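Local coordinates for protein pyruvate kinase (PDB 3QTG) that catalyses the last step of glycolysis, the transfer of a phosphoryl group from phosphoenolpyruvate to ADP to give pyruvate and ATP, as a metal-dependent homotetramer, at residues V79-P84 with E181-A186; A189-R194 with T219-Q224; Q351-Q356 with A391-R396. All coordinates share one frame; numbering follows the deposited sequence.

Interaction 1 of 3, residues V79-P84 with E181-A186; sequences VDLKGP and EEDVEA
The carboxylate of D183, in the first turn of helix 181-190, reaches across to the backbone of G83, just beyond the end of strand 76-80. G83 N donates to D183 OD1 at 2.9 Å, a nearly straight bond (163°) that uses the lone pair of OD1 on the side of the other oxygen. OD2 therefore also sits close, 3.2 Å from G83 CA. CG of D183 stands anti to its carbonyl carbon (chi1 -71°), which carries the short acid out from the helix to the turning chain. Glycine suits position 83 because at phi 78°, psi 170° any side chain would collide with the carbonyl oxygen of K82. L81 turns its CB to the same carboxylate, 3.7 Å from D183 OD1, while its side chain also packs on V200 and L49. K82 leads away from the helix toward A50 and R87, which by similarity bind ATP. Just upstream, D80, a likely potassium ligand by similarity, forms salt bridges with R46 and K230. The contact thus pins a loop at the C-terminal end of a strand, where TIM barrels carry their active sites, here the third strand of the pyruvate kinase barrel.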
ATOM      1  N   VAL A  79       1.091   0.046  43.400  1.00 39.56           N
ATOM      2  CA  VAL A  79       1.021  -0.968  44.443  1.00 40.51           C
ATOM      3  C   VAL A  79       0.516  -2.245  43.793  1.00 40.81           C
ATOM      4  O   VAL A  79      -0.445  -2.222  43.038  1.00 39.92           O
ATOM      5  CB  VAL A  79       0.173  -0.536  45.696  1.00 40.38           C
ATOM      6  CG1 VAL A  79       0.770   0.734  46.360  1.00 40.15           C
ATOM      7  CG2 VAL A  79      -1.306  -0.326  45.334  1.00 40.35           C
ATOM      8  N   ASP A  80       1.186  -3.350  44.090  1.00 42.51           N
ATOM      9  CA  ASP A  80       0.844  -4.636  43.508  1.00 44.16           C
ATOM     10  C   ASP A  80       0.143  -5.535  44.536  1.00 45.03           C
ATOM     11  O   ASP A  80       0.713  -5.890  45.568  1.00 45.74           O
ATOM     12  CB  ASP A  80       2.104  -5.295  42.935  1.00 43.86           C
ATOM     13  CG  ASP A  80       1.787  -6.377  41.925  1.00 47.34           C
ATOM     14  OD1 ASP A  80       0.668  -6.944  42.006  1.00 50.60           O
ATOM     15  OD2 ASP A  80       2.641  -6.661  41.036  1.00 49.34           O
ATOM     16  N   LEU A  81      -1.102  -5.894  44.252  1.00 46.25           N
ATOM     17  CA  LEU A  81      -1.876  -6.706  45.179  1.00 47.60           C
ATOM     18  C   LEU A  81      -1.484  -8.186  45.132  1.00 48.33           C
ATOM     19  O   LEU A  81      -1.121  -8.731  44.071  1.00 47.47           O
ATOM     20  CB  LEU A  81      -3.381  -6.547  44.939  1.00 47.79           C
ATOM     21  CG  LEU A  81      -4.000  -5.165  45.127  1.00 47.90           C
ATOM     22  CD1 LEU A  81      -5.398  -5.185  44.565  1.00 48.17           C
ATOM     23  CD2 LEU A  81      -4.018  -4.793  46.597  1.00 49.40           C
ATOM     24  N   LYS A  82      -1.576  -8.820  46.302  1.00 48.79           N
ATOM     25  CA  LYS A  82      -1.204 -10.221  46.474  1.00 49.50           C
ATOM     26  C   LYS A  82      -2.090 -11.146  45.638  1.00 48.20           C
ATOM     27  O   LYS A  82      -1.594 -12.056  44.982  1.00 48.16           O
ATOM     28  CB  LYS A  82      -1.248 -10.596  47.975  1.00 50.65           C
ATOM     29  CG  LYS A  82      -0.622 -11.954  48.335  1.00 53.70           C
ATOM     30  CD  LYS A  82       0.707 -12.199  47.572  1.00 56.68           C
ATOM     31  CE  LYS A  82       1.441 -13.487  48.015  1.00 56.24           C
ATOM     32  NZ  LYS A  82       2.853 -13.556  47.470  1.00 57.04           N
ATOM     33  N   GLY A  83      -3.396 -10.913  45.651  1.00 47.40           N
ATOM     34  CA  GLY A  83      -4.318 -11.801  44.949  1.00 46.79           C
ATOM     35  C   GLY A  83      -4.583 -13.084  45.736  1.00 46.71           C
ATOM     36  O   GLY A  83      -3.918 -13.363  46.732  1.00 46.42           O
ATOM     37  N   PRO A  84      -5.560 -13.882  45.292  1.00 46.37           N
ATOM     38  CA  PRO A  84      -5.820 -15.082  46.093  1.00 46.49           C
ATOM     39  C   PRO A  84      -4.724 -16.138  45.896  1.00 46.30           C
ATOM     40  O   PRO A  84      -3.936 -16.077  44.954  1.00 45.93           O
ATOM     41  CB  PRO A  84      -7.183 -15.569  45.588  1.00 46.56           C
ATOM     42  CG  PRO A  84      -7.311 -15.008  44.179  1.00 47.04           C
ATOM     43  CD  PRO A  84      -6.427 -13.767  44.104  1.00 45.83           C
ATOM     44  N   GLU A 181     -10.004 -11.571  50.005  1.00 61.83           N
ATOM     45  CA  GLU A 181     -10.233 -10.988  51.326  1.00 61.91           C
ATOM     46  C   GLU A 181      -8.988 -10.245  51.806  1.00 61.04           C
ATOM     47  O   GLU A 181      -9.084  -9.168  52.392  1.00 60.54           O
ATOM     48  CB  GLU A 181     -10.635 -12.082  52.326  1.00 62.43           C
ATOM     49  CG  GLU A 181     -11.637 -11.612  53.375  1.00 65.24           C
ATOM     50  CD  GLU A 181     -11.563 -12.397  54.678  1.00 67.35           C
ATOM     51  OE1 GLU A 181     -11.717 -11.758  55.743  1.00 70.43           O
ATOM     52  OE2 GLU A 181     -11.351 -13.633  54.648  1.00 66.30           O
ATOM     53  N   GLU A 182      -7.820 -10.822  51.525  1.00 60.48           N
ATOM     54  CA  GLU A 182      -6.531 -10.228  51.892  1.00 60.47           C
ATOM     55  C   GLU A 182      -6.222  -8.952  51.082  1.00 59.75           C
ATOM     56  O   GLU A 182      -5.498  -8.065  51.557  1.00 60.35           O
ATOM     57  CB  GLU A 182      -5.396 -11.243  51.706  1.00 60.49           C
ATOM     58  CG  GLU A 182      -5.544 -12.565  52.465  1.00 63.68           C
ATOM     59  CD  GLU A 182      -6.446 -13.588  51.753  1.00 67.80           C
ATOM     60  OE1 GLU A 182      -7.367 -14.127  52.421  1.00 70.36           O
ATOM     61  OE2 GLU A 182      -6.241 -13.858  50.542  1.00 68.52           O
ATOM     62  N   ASP A 183      -6.749  -8.871  49.861  1.00 58.10           N
ATOM     63  CA  ASP A 183      -6.585  -7.670  49.040  1.00 57.07           C
ATOM     64  C   ASP A 183      -7.441  -6.533  49.607  1.00 56.70           C
ATOM     65  O   ASP A 183      -6.951  -5.415  49.812  1.00 56.49           O
ATOM     66  CB  ASP A 183      -6.937  -7.950  47.566  1.00 56.70           C
ATOM     67  CG  ASP A 183      -5.900  -8.839  46.860  1.00 56.45           C
ATOM     68  OD1 ASP A 183      -4.769  -8.994  47.379  1.00 56.67           O
ATOM     69  OD2 ASP A 183      -6.223  -9.381  45.778  1.00 55.44           O
ATOM     70  N   VAL A 184      -8.713  -6.848  49.858  1.00 56.12           N
ATOM     71  CA  VAL A 184      -9.663  -5.971  50.549  1.00 55.85           C
ATOM     72  C   VAL A 184      -9.040  -5.391  51.825  1.00 56.31           C
ATOM     73  O   VAL A 184      -9.101  -4.183  52.048  1.00 56.37           O
ATOM     74  CB  VAL A 184     -10.987  -6.726  50.874  1.00 56.33           C
ATOM     75  CG1 VAL A 184     -11.907  -5.894  51.775  1.00 56.46           C
ATOM     76  CG2 VAL A 184     -11.718  -7.128  49.590  1.00 55.51           C
ATOM     77  N   GLU A 185      -8.425  -6.255  52.637  1.00 56.08           N
ATOM     78  CA  GLU A 185      -7.739  -5.855  53.865  1.00 56.89           C
ATOM     79  C   GLU A 185      -6.546  -4.937  53.601  1.00 55.76           C
ATOM     80  O   GLU A 185      -6.359  -3.953  54.309  1.00 55.98           O
ATOM     81  CB  GLU A 185      -7.278  -7.087  54.667  1.00 56.97           C
ATOM     82  CG  GLU A 185      -8.408  -7.918  55.321  1.00 59.04           C
ATOM     83  CD  GLU A 185      -7.891  -9.062  56.219  1.00 59.71           C
ATOM     84  OE1 GLU A 185      -8.253  -9.059  57.423  1.00 62.87           O
ATOM     85  OE2 GLU A 185      -7.140  -9.956  55.736  1.00 61.59           O
ATOM     86  N   ALA A 186      -5.735  -5.268  52.594  1.00 54.60           N
ATOM     87  CA  ALA A 186      -4.550  -4.470  52.253  1.00 53.73           C
ATOM     88  C   ALA A 186      -4.896  -3.092  51.689  1.00 53.60           C
ATOM     89  O   ALA A 186      -4.203  -2.111  51.957  1.00 53.57           O
ATOM     90  CB  ALA A 186      -3.634  -5.246  51.281  1.00 53.67           C
TER

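Interaction 2 of 3, residues A189-R194 with T219-Q224; sequences AISPIR and TELGFQ
S191 and R194, in the 3-10 turn that follows helix 181-190, face the chain leaving helix 208-220, with the CA atoms of R194 and F223 5.5 Å apart; G222, with its positive phi of 81°, ends that second helix in a Schellman motif. Glycine accepts this backbone readily, and here a CB would also run into NE of R194. The F223 ring lies flat beneath R194: CB of the arginine sits 3.5 Å from the ring centroid, almost on the ring normal, in a CH-pi contact. S191 OG meets the same ring at its edge, 3.2 Å from F223 CE1, and also touches L221 CB. This hydroxyl is hydrogen-bonded to L187 O, in the last turn of helix 181-190, so a small polar residue fits against the ring without a polar partner across the contact. Beyond CB, the arginine follows a different path. Its CG lies between the backbone N and the carbonyl carbon (chi1 59°), and the extended chain then passes over the helix end, bringing R194 CD to 3.1 Å from G222 O. L221 O lies over one face of the guanidinium and G222 O near its edge. R194 NH1 turns back to S191 O at 2.8 Å, approaching from above the carbonyl plane. A water accepts from Q224 N and donates to R194 O, joining the two backbones. The chemistry implies a divided role for R194: its aliphatic root packs on an aromatic face, while its cationic end lies among carbonyl oxygens at a helix C-terminus, a setting whose partial negative charge should suit it.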
ATOM      1  N   ALA A 189      -6.173  -0.858  54.715  1.00 58.07           N
ATOM      2  CA  ALA A 189      -5.003  -0.564  55.538  1.00 59.13           C
ATOM      3  C   ALA A 189      -4.212   0.625  54.999  1.00 59.49           C
ATOM      4  O   ALA A 189      -3.610   1.378  55.765  1.00 60.37           O
ATOM      5  CB  ALA A 189      -4.100  -1.791  55.630  1.00 58.90           C
ATOM      6  N   ILE A 190      -4.224   0.787  53.676  1.00 59.26           N
ATOM      7  CA  ILE A 190      -3.387   1.777  52.986  1.00 59.10           C
ATOM      8  C   ILE A 190      -4.207   2.983  52.507  1.00 59.01           C
ATOM      9  O   ILE A 190      -3.652   4.001  52.107  1.00 58.68           O
ATOM     10  CB  ILE A 190      -2.537   1.089  51.859  1.00 58.59           C
ATOM     11  CG1 ILE A 190      -1.216   0.571  52.436  1.00 58.85           C
ATOM     12  CG2 ILE A 190      -2.256   1.998  50.680  1.00 58.90           C
ATOM     13  CD1 ILE A 190      -1.230  -0.918  52.776  1.00 61.30           C
ATOM     14  N   SER A 191      -5.530   2.864  52.609  1.00 59.17           N
ATOM     15  CA  SER A 191      -6.471   3.938  52.263  1.00 60.17           C
ATOM     16  C   SER A 191      -6.231   5.345  52.831  1.00 60.44           C
ATOM     17  O   SER A 191      -6.645   6.316  52.194  1.00 60.81           O
ATOM     18  CB  SER A 191      -7.912   3.507  52.560  1.00 60.94           C
ATOM     19  OG  SER A 191      -8.313   2.500  51.641  1.00 62.26           O
ATOM     20  N   PRO A 192      -5.594   5.475  54.020  1.00 60.70           N
ATOM     21  CA  PRO A 192      -5.222   6.847  54.428  1.00 61.21           C
ATOM     22  C   PRO A 192      -4.266   7.585  53.461  1.00 60.52           C
ATOM     23  O   PRO A 192      -4.272   8.816  53.421  1.00 60.86           O
ATOM     24  CB  PRO A 192      -4.552   6.642  55.793  1.00 61.63           C
ATOM     25  CG  PRO A 192      -5.084   5.324  56.290  1.00 61.79           C
ATOM     26  CD  PRO A 192      -5.237   4.485  55.059  1.00 60.61           C
ATOM     27  N   ILE A 193      -3.472   6.845  52.685  1.00 59.44           N
ATOM     28  CA  ILE A 193      -2.510   7.459  51.741  1.00 58.50           C
ATOM     29  C   ILE A 193      -2.892   7.218  50.262  1.00 57.10           C
ATOM     30  O   ILE A 193      -2.052   7.236  49.358  1.00 55.90           O
ATOM     31  CB  ILE A 193      -1.044   7.023  52.059  1.00 58.63           C
ATOM     32  CG1 ILE A 193      -0.897   5.499  52.010  1.00 57.74           C
ATOM     33  CG2 ILE A 193      -0.637   7.529  53.457  1.00 60.13           C
ATOM     34  CD1 ILE A 193       0.507   5.032  51.735  1.00 57.39           C
ATOM     35  N   ARG A 194      -4.187   7.020  50.042  1.00 56.41           N
ATOM     36  CA  ARG A 194      -4.720   6.656  48.745  1.00 55.54           C
ATOM     37  C   ARG A 194      -4.516   7.718  47.671  1.00 55.29           C
ATOM     38  O   ARG A 194      -4.534   7.398  46.475  1.00 54.51           O
ATOM     39  CB  ARG A 194      -6.208   6.348  48.869  1.00 55.90           C
ATOM     40  CG  ARG A 194      -7.011   7.510  49.407  1.00 56.69           C
ATOM     41  CD  ARG A 194      -8.470   7.209  49.342  1.00 58.60           C
ATOM     42  NE  ARG A 194      -9.287   8.308  49.856  1.00 59.86           N
ATOM     43  CZ  ARG A 194      -9.620   8.434  51.135  1.00 61.22           C
ATOM     44  NH1 ARG A 194      -9.189   7.548  52.015  1.00 60.07           N
ATOM     45  NH2 ARG A 194     -10.376   9.446  51.532  1.00 63.16           N
ATOM     46  N   THR A 219     -13.087   2.514  44.168  1.00 56.80           N
ATOM     47  CA  THR A 219     -14.025   3.628  44.201  1.00 58.04           C
ATOM     48  C   THR A 219     -14.682   3.777  45.587  1.00 59.39           C
ATOM     49  O   THR A 219     -14.691   4.877  46.155  1.00 59.98           O
ATOM     50  CB  THR A 219     -15.083   3.473  43.099  1.00 58.15           C
ATOM     51  OG1 THR A 219     -14.417   3.411  41.832  1.00 58.04           O
ATOM     52  CG2 THR A 219     -16.066   4.661  43.091  1.00 58.48           C
ATOM     53  N   GLU A 220     -15.204   2.677  46.131  1.00 59.71           N
ATOM     54  CA  GLU A 220     -15.780   2.673  47.484  1.00 60.91           C
ATOM     55  C   GLU A 220     -14.817   3.280  48.516  1.00 60.32           C
ATOM     56  O   GLU A 220     -15.238   3.985  49.439  1.00 61.02           O
ATOM     57  CB  GLU A 220     -16.162   1.246  47.907  1.00 61.23           C
ATOM     58  CG  GLU A 220     -16.835   1.148  49.290  1.00 65.91           C
ATOM     59  CD  GLU A 220     -16.513  -0.155  50.039  1.00 70.46           C
ATOM     60  OE1 GLU A 220     -16.256  -1.192  49.384  1.00 71.71           O
ATOM     61  OE2 GLU A 220     -16.527  -0.142  51.295  1.00 73.73           O
ATOM     62  N   LEU A 221     -13.526   3.013  48.336  1.00 58.80           N
ATOM     63  CA  LEU A 221     -12.505   3.380  49.316  1.00 57.76           C
ATOM     64  C   LEU A 221     -11.862   4.731  49.033  1.00 56.77           C
ATOM     65  O   LEU A 221     -10.955   5.155  49.747  1.00 56.67           O
ATOM     66  CB  LEU A 221     -11.446   2.279  49.414  1.00 57.20           C
ATOM     67  CG  LEU A 221     -11.891   0.985  50.086  1.00 57.82           C
ATOM     68  CD1 LEU A 221     -10.854  -0.103  49.880  1.00 57.92           C
ATOM     69  CD2 LEU A 221     -12.179   1.208  51.589  1.00 58.43           C
ATOM     70  N   GLY A 222     -12.354   5.406  47.999  1.00 56.10           N
ATOM     71  CA  GLY A 222     -11.884   6.747  47.636  1.00 55.28           C
ATOM     72  C   GLY A 222     -10.586   6.810  46.840  1.00 53.86           C
ATOM     73  O   GLY A 222      -9.978   7.871  46.741  1.00 53.59           O
ATOM     74  N   PHE A 223     -10.144   5.685  46.285  1.00 52.65           N
ATOM     75  CA  PHE A 223      -8.976   5.698  45.406  1.00 51.97           C
ATOM     76  C   PHE A 223      -9.322   6.325  44.067  1.00 51.54           C
ATOM     77  O   PHE A 223     -10.440   6.161  43.567  1.00 51.47           O
ATOM     78  CB  PHE A 223      -8.436   4.286  45.162  1.00 51.15           C
ATOM     79  CG  PHE A 223      -7.630   3.734  46.303  1.00 51.32           C
ATOM     80  CD1 PHE A 223      -8.259   3.258  47.454  1.00 51.83           C
ATOM     81  CD2 PHE A 223      -6.243   3.684  46.226  1.00 50.49           C
ATOM     82  CE1 PHE A 223      -7.521   2.738  48.506  1.00 52.01           C
ATOM     83  CE2 PHE A 223      -5.494   3.164  47.276  1.00 50.62           C
ATOM     84  CZ  PHE A 223      -6.142   2.686  48.423  1.00 52.22           C
ATOM     85  N   GLN A 224      -8.354   7.031  43.488  1.00 51.15           N
ATOM     86  CA  GLN A 224      -8.452   7.490  42.099  1.00 50.85           C
ATOM     87  C   GLN A 224      -7.266   6.942  41.312  1.00 49.47           C
ATOM     88  O   GLN A 224      -6.434   7.689  40.809  1.00 49.76           O
ATOM     89  CB  GLN A 224      -8.503   9.017  42.029  1.00 51.45           C
ATOM     90  CG  GLN A 224      -9.723   9.626  42.708  1.00 54.53           C
ATOM     91  CD  GLN A 224      -9.554  11.103  43.013  1.00 57.85           C
ATOM     92  OE1 GLN A 224     -10.038  11.594  44.034  1.00 62.24           O
ATOM     93  NE2 GLN A 224      -8.862  11.815  42.137  1.00 58.49           N
TER
HETATM   94  O   HOH W   1      -5.795   7.114  44.254  1.00 48.12           O

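Interaction 3 of 3, residues Q351-Q356 with A391-R396; sequences QSPLLQ and AKFRPR
Apolar packing centres on P353 and F393. P353 points the CG corner of its ring onto one face of the phenyl ring, 3.5 Å from F393 CE1, the two side chains being set obliquely. L355 joins from its own direction, its side chain roughly at right angles to that of F393 and its CD2 3.8 Å from F393 CZ. Alternate residues of the extended segment 351-356 thus reach the same aromatic, and proline suits its place because its rigid, apolar ring holds CG and CD against the phenyl group. F393 CG stands anti to its carbonyl carbon (chi1 -67°), directing the ring toward P353 and L355. P353 CG also rests 3.8 Å from CG of K392, at the root of the extended lysine chain.

The receiving backbone is a type I beta turn, A391 to R394, that starts on the last residue of helix 385-391 and leads toward strand 399-403 of the alpha/beta domain; the opposing segment is the linker between helices 331-343 and 358-373. R394 fastens this turn to itself: its N and NH1 both donate to A391 O, from opposite faces of that carbonyl, while its remaining guanidinium nitrogens engage D317 and G315.

The polar links across the contact run through water. One water donates to both Q351 O and K392 O, 2.8 Å and 2.9 Å away respectively. A second donates to L354 O and is held weakly by K392 NZ, whose salt bridge is with D360. Within the linker, Q351 NE2 donates in its amide plane to S352 O.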
ATOM      1  N   GLN A 351       2.755  -2.605  16.246  1.00 56.12           N
ATOM      2  CA  GLN A 351       1.317  -2.766  16.011  1.00 55.62           C
ATOM      3  C   GLN A 351       0.592  -1.415  16.178  1.00 54.40           C
ATOM      4  O   GLN A 351       0.751  -0.736  17.211  1.00 53.68           O
ATOM      5  CB  GLN A 351       0.771  -3.814  17.005  1.00 55.77           C
ATOM      6  CG  GLN A 351      -0.735  -3.922  17.102  1.00 57.55           C
ATOM      7  CD  GLN A 351      -1.338  -4.724  15.958  1.00 61.61           C
ATOM      8  OE1 GLN A 351      -1.026  -5.912  15.773  1.00 63.71           O
ATOM      9  NE2 GLN A 351      -2.211  -4.085  15.188  1.00 60.86           N
ATOM     10  N   SER A 352      -0.182  -1.022  15.160  1.00 53.27           N
ATOM     11  CA  SER A 352      -0.985   0.208  15.225  1.00 52.13           C
ATOM     12  C   SER A 352      -2.273  -0.057  15.996  1.00 51.09           C
ATOM     13  O   SER A 352      -2.874  -1.119  15.848  1.00 51.23           O
ATOM     14  CB  SER A 352      -1.333   0.714  13.816  1.00 53.06           C
ATOM     15  OG  SER A 352      -1.952   2.005  13.859  1.00 53.96           O
ATOM     16  N   PRO A 353      -2.707   0.899  16.825  1.00 49.77           N
ATOM     17  CA  PRO A 353      -4.017   0.697  17.440  1.00 49.11           C
ATOM     18  C   PRO A 353      -5.186   0.857  16.459  1.00 49.17           C
ATOM     19  O   PRO A 353      -5.072   1.563  15.457  1.00 49.12           O
ATOM     20  CB  PRO A 353      -4.087   1.775  18.526  1.00 48.33           C
ATOM     21  CG  PRO A 353      -3.054   2.734  18.220  1.00 48.50           C
ATOM     22  CD  PRO A 353      -2.057   2.143  17.266  1.00 49.37           C
ATOM     23  N   LEU A 354      -6.287   0.183  16.762  1.00 49.11           N
ATOM     24  CA  LEU A 354      -7.560   0.372  16.085  1.00 49.81           C
ATOM     25  C   LEU A 354      -8.049   1.812  16.228  1.00 49.78           C
ATOM     26  O   LEU A 354      -7.877   2.444  17.282  1.00 49.21           O
ATOM     27  CB  LEU A 354      -8.616  -0.583  16.662  1.00 50.03           C
ATOM     28  CG  LEU A 354      -8.351  -2.069  16.408  1.00 50.98           C
ATOM     29  CD1 LEU A 354      -9.411  -2.931  17.056  1.00 50.36           C
ATOM     30  CD2 LEU A 354      -8.288  -2.337  14.900  1.00 51.89           C
ATOM     31  N   LEU A 355      -8.644   2.323  15.150  1.00 50.02           N
ATOM     32  CA  LEU A 355      -9.248   3.652  15.149  1.00 49.92           C
ATOM     33  C   LEU A 355     -10.716   3.438  15.467  1.00 50.79           C
ATOM     34  O   LEU A 355     -11.444   2.813  14.691  1.00 51.64           O
ATOM     35  CB  LEU A 355      -9.081   4.333  13.781  1.00 49.55           C
ATOM     36  CG  LEU A 355      -7.653   4.595  13.297  1.00 48.12           C
ATOM     37  CD1 LEU A 355      -7.617   4.896  11.810  1.00 47.53           C
ATOM     38  CD2 LEU A 355      -7.015   5.727  14.095  1.00 47.85           C
ATOM     39  N   GLN A 356     -11.154   3.940  16.607  1.00 50.85           N
ATOM     40  CA  GLN A 356     -12.524   3.686  17.023  1.00 52.64           C
ATOM     41  C   GLN A 356     -13.390   4.946  17.058  1.00 51.56           C
ATOM     42  O   GLN A 356     -14.611   4.860  17.180  1.00 52.01           O
ATOM     43  CB  GLN A 356     -12.554   2.903  18.335  1.00 52.73           C
ATOM     44  CG  GLN A 356     -12.194   1.415  18.109  1.00 55.23           C
ATOM     45  CD  GLN A 356     -11.981   0.629  19.390  1.00 55.69           C
ATOM     46  OE1 GLN A 356     -11.152   0.998  20.232  1.00 60.51           O
ATOM     47  NE2 GLN A 356     -12.719  -0.479  19.539  1.00 59.21           N
ATOM     48  N   ALA A 391       0.139   8.975  22.684  1.00 32.38           N
ATOM     49  CA  ALA A 391       1.136   7.949  23.013  1.00 32.19           C
ATOM     50  C   ALA A 391       0.867   6.598  22.385  1.00 32.08           C
ATOM     51  O   ALA A 391       1.806   5.892  21.996  1.00 32.00           O
ATOM     52  CB  ALA A 391       1.304   7.802  24.534  1.00 30.53           C
ATOM     53  N   LYS A 392      -0.404   6.222  22.282  1.00 32.28           N
ATOM     54  CA  LYS A 392      -0.719   4.866  21.806  1.00 32.81           C
ATOM     55  C   LYS A 392      -0.364   4.684  20.348  1.00 32.86           C
ATOM     56  O   LYS A 392      -0.253   3.553  19.887  1.00 32.07           O
ATOM     57  CB  LYS A 392      -2.178   4.483  22.057  1.00 32.55           C
ATOM     58  CG  LYS A 392      -3.180   5.160  21.163  1.00 34.24           C
ATOM     59  CD  LYS A 392      -4.589   4.887  21.644  1.00 34.93           C
ATOM     60  CE  LYS A 392      -5.565   5.212  20.535  1.00 37.49           C
ATOM     61  NZ  LYS A 392      -6.946   5.057  21.006  1.00 38.89           N
ATOM     62  N   PHE A 393      -0.196   5.798  19.621  1.00 33.37           N
ATOM     63  CA  PHE A 393       0.224   5.715  18.225  1.00 34.13           C
ATOM     64  C   PHE A 393       1.723   5.735  18.115  1.00 34.46           C
ATOM     65  O   PHE A 393       2.241   5.792  17.015  1.00 35.50           O
ATOM     66  CB  PHE A 393      -0.418   6.817  17.356  1.00 34.54           C
ATOM     67  CG  PHE A 393      -1.908   6.656  17.212  1.00 34.91           C
ATOM     68  CD1 PHE A 393      -2.439   5.708  16.340  1.00 34.98           C
ATOM     69  CD2 PHE A 393      -2.775   7.423  17.982  1.00 33.43           C
ATOM     70  CE1 PHE A 393      -3.824   5.552  16.227  1.00 35.05           C
ATOM     71  CE2 PHE A 393      -4.135   7.282  17.867  1.00 32.51           C
ATOM     72  CZ  PHE A 393      -4.659   6.344  16.977  1.00 34.54           C
ATOM     73  N   ARG A 394       2.419   5.698  19.256  1.00 34.38           N
ATOM     74  CA  ARG A 394       3.868   5.462  19.280  1.00 34.48           C
ATOM     75  C   ARG A 394       4.691   6.531  18.534  1.00 35.23           C
ATOM     76  O   ARG A 394       5.478   6.217  17.625  1.00 35.73           O
ATOM     77  CB  ARG A 394       4.204   4.032  18.809  1.00 34.18           C
ATOM     78  CG  ARG A 394       3.714   2.915  19.782  1.00 32.86           C
ATOM     79  CD  ARG A 394       4.341   3.096  21.156  1.00 33.39           C
ATOM     80  NE  ARG A 394       4.086   2.026  22.139  1.00 32.81           N
ATOM     81  CZ  ARG A 394       3.163   2.093  23.083  1.00 34.53           C
ATOM     82  NH1 ARG A 394       2.384   3.155  23.122  1.00 33.17           N
ATOM     83  NH2 ARG A 394       3.006   1.097  23.983  1.00 34.11           N
ATOM     84  N   PRO A 395       4.539   7.807  18.944  1.00 35.41           N
ATOM     85  CA  PRO A 395       5.436   8.847  18.383  1.00 35.99           C
ATOM     86  C   PRO A 395       6.883   8.500  18.727  1.00 37.14           C
ATOM     87  O   PRO A 395       7.134   7.892  19.780  1.00 37.03           O
ATOM     88  CB  PRO A 395       5.007  10.113  19.120  1.00 35.29           C
ATOM     89  CG  PRO A 395       4.308   9.556  20.429  1.00 35.49           C
ATOM     90  CD  PRO A 395       3.614   8.342  19.959  1.00 33.55           C
ATOM     91  N   ARG A 396       7.824   8.878  17.865  1.00 38.28           N
ATOM     92  CA  ARG A 396       9.175   8.348  17.933  1.00 40.04           C
ATOM     93  C   ARG A 396      10.113   9.270  18.687  1.00 40.26           C
ATOM     94  O   ARG A 396      11.325   9.037  18.733  1.00 41.08           O
ATOM     95  CB  ARG A 396       9.728   8.094  16.520  1.00 41.29           C
ATOM     96  CG  ARG A 396       9.213   6.850  15.833  1.00 44.20           C
ATOM     97  CD  ARG A 396       9.694   5.632  16.570  1.00 52.42           C
ATOM     98  NE  ARG A 396       9.885   4.483  15.680  1.00 57.02           N
ATOM     99  CZ  ARG A 396       9.025   3.473  15.571  1.00 57.03           C
ATOM    100  NH1 ARG A 396       7.905   3.468  16.295  1.00 57.35           N
ATOM    101  NH2 ARG A 396       9.294   2.475  14.741  1.00 57.97           N
TER
HETATM  102  O   HOH W   2       1.154   1.895  17.906  1.00 45.87           O
HETATM  103  O   HOH W   3      -7.305   1.923  19.980  1.00 48.51           O

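Followed from the N terminus, the chain first leaves the third barrel strand at 79-84, runs through the largely beta excursion that separates this strand from its helix, and returns at 181-186, where interaction 1 closes that long loop. The same helix, 181-190, leads directly into interaction 2, which closes a much shorter loop through strand 199-202 and helix 208-220, tying the C-terminal ends of two successive helices around the barrel together just before strand 226-231. Interaction 3 comes later and joins the linker after the barrel to the C-terminal alpha/beta domain; its centre is about 33 Å from that of interaction 1. The three loops follow in series, neither nesting nor crossing.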